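Local coordinates for monomethylamine methyltransferase mtmB1 (Methanosarcina barkeri, PDB 1NTH), which transfers the methyl group of monomethylamine to the corrinoid cofactor of its partner protein MtmC, a step in methanogenesis from methylamine, at residues S330-Y335 with S350-T355; G19-Q24 with D79-V84. One frame throughout, in Å; residues are numbered along the deposited sequence. Where two conformers were deposited one is given.

Contact 1: residues S330-Y335 with S350-T355; sequences SGNQYY and SAQSIT
Gln352 lays its side-chain amide flat against the phenol ring of Tyr334, and the contact illustrates how one amide can serve a ring and a backbone carbonyl together. The amide and ring planes are only 7° apart. NE2 sits over one face of the ring, offset toward the rim and 3.5 Å above its plane, while the methylene CG adds a CH-pi contact, 4.0 Å from the ring centroid. With CG anti to the backbone N (chi1 -168°) and the chain extended beyond it, Gln352 reaches straight out from the helix until NE2 meets Gln333 O at 2.7 Å. That bond is nearly linear at the hydrogen (167°) and lies in the plane of the amide, yet it comes to Gln333 O from above the carbonyl plane. At the far end of the amide, OE1 accepts from Thr306 OG1, so both ends are held and the flip of the group is fixed. Asn332 ND2 lies 3.2 Å from Gln352 NE2, but both are donors; it bonds instead to Asp356 OD1, one helical turn on from Gln352. The phenol end of Tyr334 reaches the helix backbone, its CE2 3.5 Å from Gln352 CB and its OH 3.1 Å from Ser353 CA. Ser353 turns its own hydroxyl to Met386 O. In the TIM barrel, this joins the C-terminal end of strand 330-333 to helix 343-359 within a beta-alpha-beta unit that returns through the parallel strand 363-366; Leu312 of helix 309-325 packs on Gln352, and helices 380-393 and 398-410 lie against other residues of helix 343-359.

Contact 2: residues G19-Q24 with D79-V84; sequences GEKCTQ and DTHRIV
Arg82 reaches across to Gly19 along a side chain extended from CG to NE, a small example of an arginine side chain gripping the backbone carbonyl of a neighbouring segment. Its CB lies 3.6 Å from Glu20 O, and CG comes to 3.3 Å from Gly19 O. CD follows at 3.4 Å from the same Gly19 O, whereas NE stays farther off. At the tip, NH1 donates to Gly19 O at 2.7 Å, in the carbonyl plane and near the plane of the guanidinium. CG stands anti to the carbonyl carbon (chi1 -70°), which carries the straight CG-to-NE run past Gly19 O, and the turn at chi4 (-89°) brings NH1 to the oxygen. An alanine here is likely to leave Gly19 O without this donor and residues 19-20 less firmly tied to the strand. Backbone bonds continue the join, from Ile83 N to Glu20 O and from Cys22 N to His81 O, and a water bridges Glu20 N and Ile83 O. In one of two conformers Lys21 lies beside His81, though its end is not firmly placed; His81 ND1 pairs with Tyr76 OH. On the face of the sheet away from Lys21 and Arg82, Ile83 CD1 meets Cys22 CB at 3.8 Å, near Trp27 and Lys31 of helix 24-42. Lys21 and Arg82 form an antiparallel non-hydrogen-bonded pair at the edge of a small mixed sheet, and His81 and Arg82, both facing Cys77 on the next strand, make a G1 beta bulge.

Overall arrangement
The two contacts show how place in a fold shapes chemistry. Contact 1 is buried, its centre about 8 Å from the centre of the chain, and joins strand to helix within the barrel; contact 2 is partly buried, about 27 Å out, and joins two short strands of a separate small sheet. They share no elements: their centres stand about 34 Å apart, their nearest atoms about 18 Å. Contact 1 relies on neutral side chains, with an aromatic face and an amide hydrogen-bonded at both ends. Contact 2 combines two backbone hydrogen bonds with an arginine-to-carbonyl bond and a bridging water. Along the chain, contact 2 closes before contact 1 opens.

Contact 1: residues S330-Y335 with S350-T355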
ATOM      1  N   SER A 330     -19.453  23.574  -5.616  1.00 15.53           N
ATOM      2  CA  SER A 330     -19.295  24.520  -4.514  1.00 16.00           C
ATOM      3  C   SER A 330     -20.010  24.156  -3.222  1.00 16.30           C
ATOM      4  O   SER A 330     -20.811  23.224  -3.164  1.00 16.18           O
ATOM      5  CB  SER A 330     -19.778  25.901  -4.957  1.00 17.05           C
ATOM      6  OG  SER A 330     -21.191  25.922  -5.040  1.00 18.67           O
ATOM      7  N   GLY A 331     -19.709  24.917  -2.179  1.00 15.86           N
ATOM      8  CA  GLY A 331     -20.336  24.687  -0.896  1.00 14.65           C
ATOM      9  C   GLY A 331     -20.439  26.011  -0.171  1.00 14.97           C
ATOM     10  O   GLY A 331     -19.965  27.031  -0.676  1.00 15.05           O
ATOM     11  N   ASN A 332     -21.067  26.005   0.998  1.00 14.85           N
ATOM     12  CA  ASN A 332     -21.190  27.223   1.793  1.00 16.30           C
ATOM     13  C   ASN A 332     -20.898  26.864   3.245  1.00 16.78           C
ATOM     14  O   ASN A 332     -21.179  25.744   3.683  1.00 16.32           O
ATOM     15  CB  ASN A 332     -22.591  27.829   1.650  1.00 17.04           C
ATOM     16  CG  ASN A 332     -22.625  29.308   2.023  1.00 18.87           C
ATOM     17  OD1 ASN A 332     -21.583  29.915   2.281  1.00 20.81           O
ATOM     18  ND2 ASN A 332     -23.818  29.891   2.046  1.00 19.96           N
ATOM     19  N   GLN A 333     -20.326  27.814   3.984  1.00 16.64           N
ATOM     20  CA  GLN A 333     -19.953  27.618   5.383  1.00 18.92           C
ATOM     21  C   GLN A 333     -20.908  28.356   6.321  1.00 18.22           C
ATOM     22  O   GLN A 333     -21.429  29.418   5.985  1.00 19.59           O
ATOM     23  CB  GLN A 333     -18.511  28.068   5.624  0.85 20.43           C
ATOM     24  CG  GLN A 333     -18.178  29.442   5.099  0.85 26.02           C
ATOM     25  CD  GLN A 333     -16.698  29.752   5.200  0.85 28.27           C
ATOM     26  OE1 GLN A 333     -16.170  29.979   6.284  0.85 32.92           O
ATOM     27  NE2 GLN A 333     -16.020  29.752   4.065  0.85 27.31           N
ATOM     28  N   TYR A 334     -21.118  27.775   7.498  1.00 17.78           N
ATOM     29  CA  TYR A 334     -22.076  28.275   8.489  1.00 17.61           C
ATOM     30  C   TYR A 334     -21.550  28.979   9.739  1.00 17.91           C
ATOM     31  O   TYR A 334     -20.846  28.373  10.547  1.00 17.53           O
ATOM     32  CB  TYR A 334     -22.955  27.098   8.941  1.00 16.73           C
ATOM     33  CG  TYR A 334     -23.824  26.517   7.848  1.00 16.45           C
ATOM     34  CD1 TYR A 334     -23.272  26.067   6.644  1.00 16.54           C
ATOM     35  CD2 TYR A 334     -25.209  26.466   7.996  1.00 16.76           C
ATOM     36  CE1 TYR A 334     -24.081  25.594   5.614  1.00 16.09           C
ATOM     37  CE2 TYR A 334     -26.026  25.994   6.980  1.00 18.28           C
ATOM     38  CZ  TYR A 334     -25.459  25.565   5.787  1.00 18.72           C
ATOM     39  OH  TYR A 334     -26.277  25.155   4.762  1.00 20.75           O
ATOM     40  N   TYR A 335     -21.930  30.249   9.901  1.00 18.10           N
ATOM     41  CA  TYR A 335     -21.554  31.067  11.059  1.00 20.46           C
ATOM     42  C   TYR A 335     -22.770  31.719  11.712  1.00 20.72           C
ATOM     43  O   TYR A 335     -23.078  32.878  11.431  1.00 20.73           O
ATOM     44  CB  TYR A 335     -20.564  32.162  10.668  0.85 21.61           C
ATOM     45  CG  TYR A 335     -19.137  31.698  10.534  0.85 24.13           C
ATOM     46  CD1 TYR A 335     -18.632  31.266   9.308  0.85 27.06           C
ATOM     47  CD2 TYR A 335     -18.277  31.723  11.631  0.85 26.36           C
ATOM     48  CE1 TYR A 335     -17.300  30.880   9.178  0.85 28.67           C
ATOM     49  CE2 TYR A 335     -16.948  31.338  11.512  0.85 27.18           C
ATOM     50  CZ  TYR A 335     -16.464  30.922  10.286  0.85 28.83           C
ATOM     51  OH  TYR A 335     -15.137  30.586  10.165  0.85 30.57           O
ATOM     52  N   SER A 350     -30.701  26.644  10.015  1.00 18.51           N
ATOM     53  CA  SER A 350     -31.754  26.106   9.162  1.00 18.54           C
ATOM     54  C   SER A 350     -32.018  27.018   7.969  1.00 18.28           C
ATOM     55  O   SER A 350     -32.169  26.550   6.841  1.00 18.67           O
ATOM     56  CB  SER A 350     -33.048  25.914   9.961  1.00 17.97           C
ATOM     57  OG  SER A 350     -32.898  24.898  10.932  1.00 20.44           O
ATOM     58  N   ALA A 351     -32.085  28.321   8.220  1.00 18.80           N
ATOM     59  CA  ALA A 351     -32.326  29.268   7.139  1.00 17.97           C
ATOM     60  C   ALA A 351     -31.230  29.135   6.088  1.00 17.63           C
ATOM     61  O   ALA A 351     -31.506  29.174   4.888  1.00 18.46           O
ATOM     62  CB  ALA A 351     -32.363  30.697   7.681  1.00 18.15           C
ATOM     63  N   GLN A 352     -29.988  28.967   6.530  1.00 17.71           N
ATOM     64  CA  GLN A 352     -28.898  28.840   5.574  1.00 16.85           C
ATOM     65  C   GLN A 352     -28.940  27.502   4.843  1.00 17.27           C
ATOM     66  O   GLN A 352     -28.621  27.432   3.659  1.00 17.18           O
ATOM     67  CB  GLN A 352     -27.542  29.016   6.255  1.00 17.55           C
ATOM     68  CG  GLN A 352     -26.425  29.190   5.243  1.00 18.61           C
ATOM     69  CD  GLN A 352     -25.097  29.520   5.874  1.00 19.25           C
ATOM     70  OE1 GLN A 352     -25.038  30.109   6.955  1.00 19.26           O
ATOM     71  NE2 GLN A 352     -24.015  29.163   5.189  1.00 19.56           N
ATOM     72  N   SER A 353     -29.333  26.443   5.544  1.00 17.64           N
ATOM     73  CA  SER A 353     -29.421  25.130   4.914  1.00 17.47           C
ATOM     74  C   SER A 353     -30.501  25.149   3.831  1.00 17.68           C
ATOM     75  O   SER A 353     -30.341  24.554   2.766  1.00 16.17           O
ATOM     76  CB  SER A 353     -29.738  24.058   5.960  1.00 18.64           C
ATOM     77  OG  SER A 353     -29.823  22.776   5.359  1.00 21.09           O
ATOM     78  N   ILE A 354     -31.603  25.844   4.098  1.00 16.81           N
ATOM     79  CA  ILE A 354     -32.676  25.941   3.116  1.00 17.43           C
ATOM     80  C   ILE A 354     -32.151  26.681   1.885  1.00 17.89           C
ATOM     81  O   ILE A 354     -32.324  26.232   0.752  1.00 17.90           O
ATOM     82  CB  ILE A 354     -33.892  26.708   3.691  1.00 18.56           C
ATOM     83  CG1 ILE A 354     -34.559  25.871   4.784  1.00 19.17           C
ATOM     84  CG2 ILE A 354     -34.875  27.054   2.575  1.00 17.53           C
ATOM     85  CD1 ILE A 354     -35.606  26.633   5.593  1.00 21.56           C
ATOM     86  N   THR A 355     -31.491  27.810   2.122  1.00 18.50           N
ATOM     87  CA  THR A 355     -30.939  28.622   1.045  1.00 17.87           C
ATOM     88  C   THR A 355     -29.894  27.871   0.222  1.00 18.48           C
ATOM     89  O   THR A 355     -29.957  27.857  -1.009  1.00 18.12           O
ATOM     90  CB  THR A 355     -30.292  29.902   1.605  1.00 17.77           C
ATOM     91  OG1 THR A 355     -31.260  30.627   2.376  1.00 19.03           O
ATOM     92  CG2 THR A 355     -29.777  30.786   0.473  1.00 19.59           C
TER

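Contact 2: residues G19-Q24 with D79-V84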
ATOM      1  N   GLY A  19       3.611  42.730 -11.865  1.00 25.01           N
ATOM      2  CA  GLY A  19       2.339  43.375 -12.135  1.00 25.92           C
ATOM      3  C   GLY A  19       2.313  44.845 -11.766  1.00 26.50           C
ATOM      4  O   GLY A  19       3.279  45.376 -11.217  1.00 26.40           O
ATOM      5  N   GLU A  20       1.199  45.503 -12.070  1.00 27.04           N
ATOM      6  CA  GLU A  20       1.027  46.921 -11.769  1.00 27.66           C
ATOM      7  C   GLU A  20       1.131  47.160 -10.264  1.00 27.47           C
ATOM      8  O   GLU A  20       0.433  46.513  -9.480  1.00 25.35           O
ATOM      9  CB  GLU A  20      -0.345  47.389 -12.260  1.00 28.96           C
ATOM     10  CG  GLU A  20      -0.542  48.894 -12.237  1.00 33.56           C
ATOM     11  CD  GLU A  20      -1.984  49.300 -12.495  1.00 36.71           C
ATOM     12  OE1 GLU A  20      -2.653  48.645 -13.321  1.00 37.89           O
ATOM     13  OE2 GLU A  20      -2.447  50.282 -11.877  1.00 38.68           O
ATOM     14  N   LYS A  21       2.002  48.083  -9.862  1.00 27.98           N
ATOM     15  CA  LYS A  21       2.172  48.401  -8.446  1.00 30.26           C
ATOM     16  C   LYS A  21       0.909  49.117  -7.986  1.00 30.28           C
ATOM     17  O   LYS A  21       0.330  49.910  -8.731  1.00 31.47           O
ATOM     18  CB  LYS A  21       3.386  49.306  -8.236  1.00 32.35           C
ATOM     19  CG  LYS A  21       4.293  48.863  -7.095  0.50 34.98           C
ATOM     20  CD  LYS A  21       3.626  49.094  -5.755  0.50 36.56           C
ATOM     21  CE  LYS A  21       4.532  48.751  -4.591  0.50 38.28           C
ATOM     22  NZ  LYS A  21       3.853  49.129  -3.321  0.50 40.25           N
ATOM     23  N   CYS A  22       0.494  48.856  -6.753  1.00 29.69           N
ATOM     24  CA  CYS A  22      -0.728  49.446  -6.231  1.00 30.41           C
ATOM     25  C   CYS A  22      -0.769  49.285  -4.711  1.00 29.56           C
ATOM     26  O   CYS A  22      -0.365  48.248  -4.189  1.00 30.91           O
ATOM     27  CB  CYS A  22      -1.908  48.726  -6.903  1.00 33.01           C
ATOM     28  SG  CYS A  22      -3.544  48.963  -6.214  1.00 34.89           S
ATOM     29  N   THR A  23      -1.230  50.308  -3.992  1.00 27.45           N
ATOM     30  CA  THR A  23      -1.311  50.206  -2.537  1.00 26.12           C
ATOM     31  C   THR A  23      -2.573  49.420  -2.211  1.00 24.14           C
ATOM     32  O   THR A  23      -3.489  49.348  -3.029  1.00 23.54           O
ATOM     33  CB  THR A  23      -1.401  51.588  -1.853  1.00 27.15           C
ATOM     34  OG1 THR A  23      -2.670  52.185  -2.139  1.00 28.13           O
ATOM     35  CG2 THR A  23      -0.288  52.502  -2.348  1.00 28.07           C
ATOM     36  N   GLN A  24      -2.630  48.833  -1.022  1.00 24.25           N
ATOM     37  CA  GLN A  24      -3.802  48.056  -0.653  1.00 25.03           C
ATOM     38  C   GLN A  24      -5.028  48.954  -0.511  1.00 25.10           C
ATOM     39  O   GLN A  24      -6.154  48.516  -0.741  1.00 23.15           O
ATOM     40  CB  GLN A  24      -3.555  47.265   0.637  1.00 26.81           C
ATOM     41  CG  GLN A  24      -4.602  46.178   0.873  1.00 30.18           C
ATOM     42  CD  GLN A  24      -4.148  45.094   1.838  1.00 32.14           C
ATOM     43  OE1 GLN A  24      -4.889  44.151   2.116  1.00 31.92           O
ATOM     44  NE2 GLN A  24      -2.930  45.223   2.351  1.00 34.58           N
ATOM     45  N   ASP A  79       1.701  40.481  -0.737  1.00 24.71           N
ATOM     46  CA  ASP A  79       3.136  40.463  -0.476  1.00 25.83           C
ATOM     47  C   ASP A  79       3.964  41.303  -1.439  1.00 25.85           C
ATOM     48  O   ASP A  79       4.971  41.889  -1.042  1.00 27.07           O
ATOM     49  CB  ASP A  79       3.643  39.021  -0.471  1.00 28.38           C
ATOM     50  CG  ASP A  79       3.041  38.208   0.655  1.00 31.91           C
ATOM     51  OD1 ASP A  79       3.316  38.526   1.832  1.00 35.38           O
ATOM     52  OD2 ASP A  79       2.285  37.260   0.368  1.00 33.17           O
ATOM     53  N   THR A  80       3.545  41.370  -2.697  1.00 23.92           N
ATOM     54  CA  THR A  80       4.276  42.137  -3.697  1.00 24.03           C
ATOM     55  C   THR A  80       3.641  43.497  -3.964  1.00 23.91           C
ATOM     56  O   THR A  80       4.243  44.350  -4.619  1.00 23.57           O
ATOM     57  CB  THR A  80       4.349  41.382  -5.034  1.00 24.22           C
ATOM     58  OG1 THR A  80       3.030  41.245  -5.577  1.00 23.69           O
ATOM     59  CG2 THR A  80       4.959  40.001  -4.832  1.00 24.62           C
ATOM     60  N   HIS A  81       2.428  43.691  -3.456  1.00 23.63           N
ATOM     61  CA  HIS A  81       1.700  44.941  -3.654  1.00 25.11           C
ATOM     62  C   HIS A  81       1.517  45.223  -5.139  1.00 24.75           C
ATOM     63  O   HIS A  81       1.559  46.375  -5.577  1.00 25.80           O
ATOM     64  CB  HIS A  81       2.447  46.096  -2.983  1.00 27.26           C
ATOM     65  CG  HIS A  81       2.611  45.920  -1.508  1.00 30.06           C
ATOM     66  ND1 HIS A  81       1.556  46.011  -0.627  1.00 32.69           N
ATOM     67  CD2 HIS A  81       3.698  45.607  -0.763  1.00 31.59           C
ATOM     68  CE1 HIS A  81       1.985  45.762   0.599  1.00 32.49           C
ATOM     69  NE2 HIS A  81       3.280  45.514   0.543  1.00 33.39           N
ATOM     70  N   ARG A  82       1.319  44.159  -5.912  1.00 22.66           N
ATOM     71  CA  ARG A  82       1.113  44.274  -7.350  1.00 21.59           C
ATOM     72  C   ARG A  82      -0.151  43.518  -7.747  1.00 21.18           C
ATOM     73  O   ARG A  82      -0.631  42.653  -7.007  1.00 21.43           O
ATOM     74  CB  ARG A  82       2.321  43.725  -8.114  1.00 22.70           C
ATOM     75  CG  ARG A  82       3.572  44.591  -7.989  1.00 23.18           C
ATOM     76  CD  ARG A  82       4.790  43.871  -8.538  1.00 25.03           C
ATOM     77  NE  ARG A  82       6.022  44.645  -8.379  1.00 28.16           N
ATOM     78  CZ  ARG A  82       6.485  45.520  -9.268  1.00 29.95           C
ATOM     79  NH1 ARG A  82       5.823  45.746 -10.395  1.00 29.16           N
ATOM     80  NH2 ARG A  82       7.620  46.164  -9.031  1.00 30.45           N
ATOM     81  N   ILE A  83      -0.678  43.853  -8.918  1.00 20.53           N
ATOM     82  CA  ILE A  83      -1.902  43.245  -9.423  1.00 20.52           C
ATOM     83  C   ILE A  83      -1.651  42.220 -10.524  1.00 19.78           C
ATOM     84  O   ILE A  83      -0.899  42.475 -11.463  1.00 20.21           O
ATOM     85  CB  ILE A  83      -2.847  44.331  -9.988  1.00 21.86           C
ATOM     86  CG1 ILE A  83      -3.170  45.353  -8.897  1.00 21.33           C
ATOM     87  CG2 ILE A  83      -4.120  43.691 -10.525  1.00 22.29           C
ATOM     88  CD1 ILE A  83      -3.835  46.617  -9.413  1.00 24.46           C
ATOM     89  N   VAL A  84      -2.285  41.058 -10.398  1.00 19.18           N
ATOM     90  CA  VAL A  84      -2.162  40.011 -11.404  1.00 19.05           C
ATOM     91  C   VAL A  84      -3.394  40.068 -12.299  1.00 18.95           C
ATOM     92  O   VAL A  84      -4.526  40.026 -11.814  1.00 19.41           O
ATOM     93  CB  VAL A  84      -2.076  38.609 -10.762  1.00 19.13           C
ATOM     94  CG1 VAL A  84      -2.145  37.538 -11.845  1.00 19.03           C
ATOM     95  CG2 VAL A  84      -0.779  38.480  -9.973  1.00 20.84           C
TER
HETATM   96  O   HOH W   1      -1.020  44.238 -13.538  1.00 27.15           O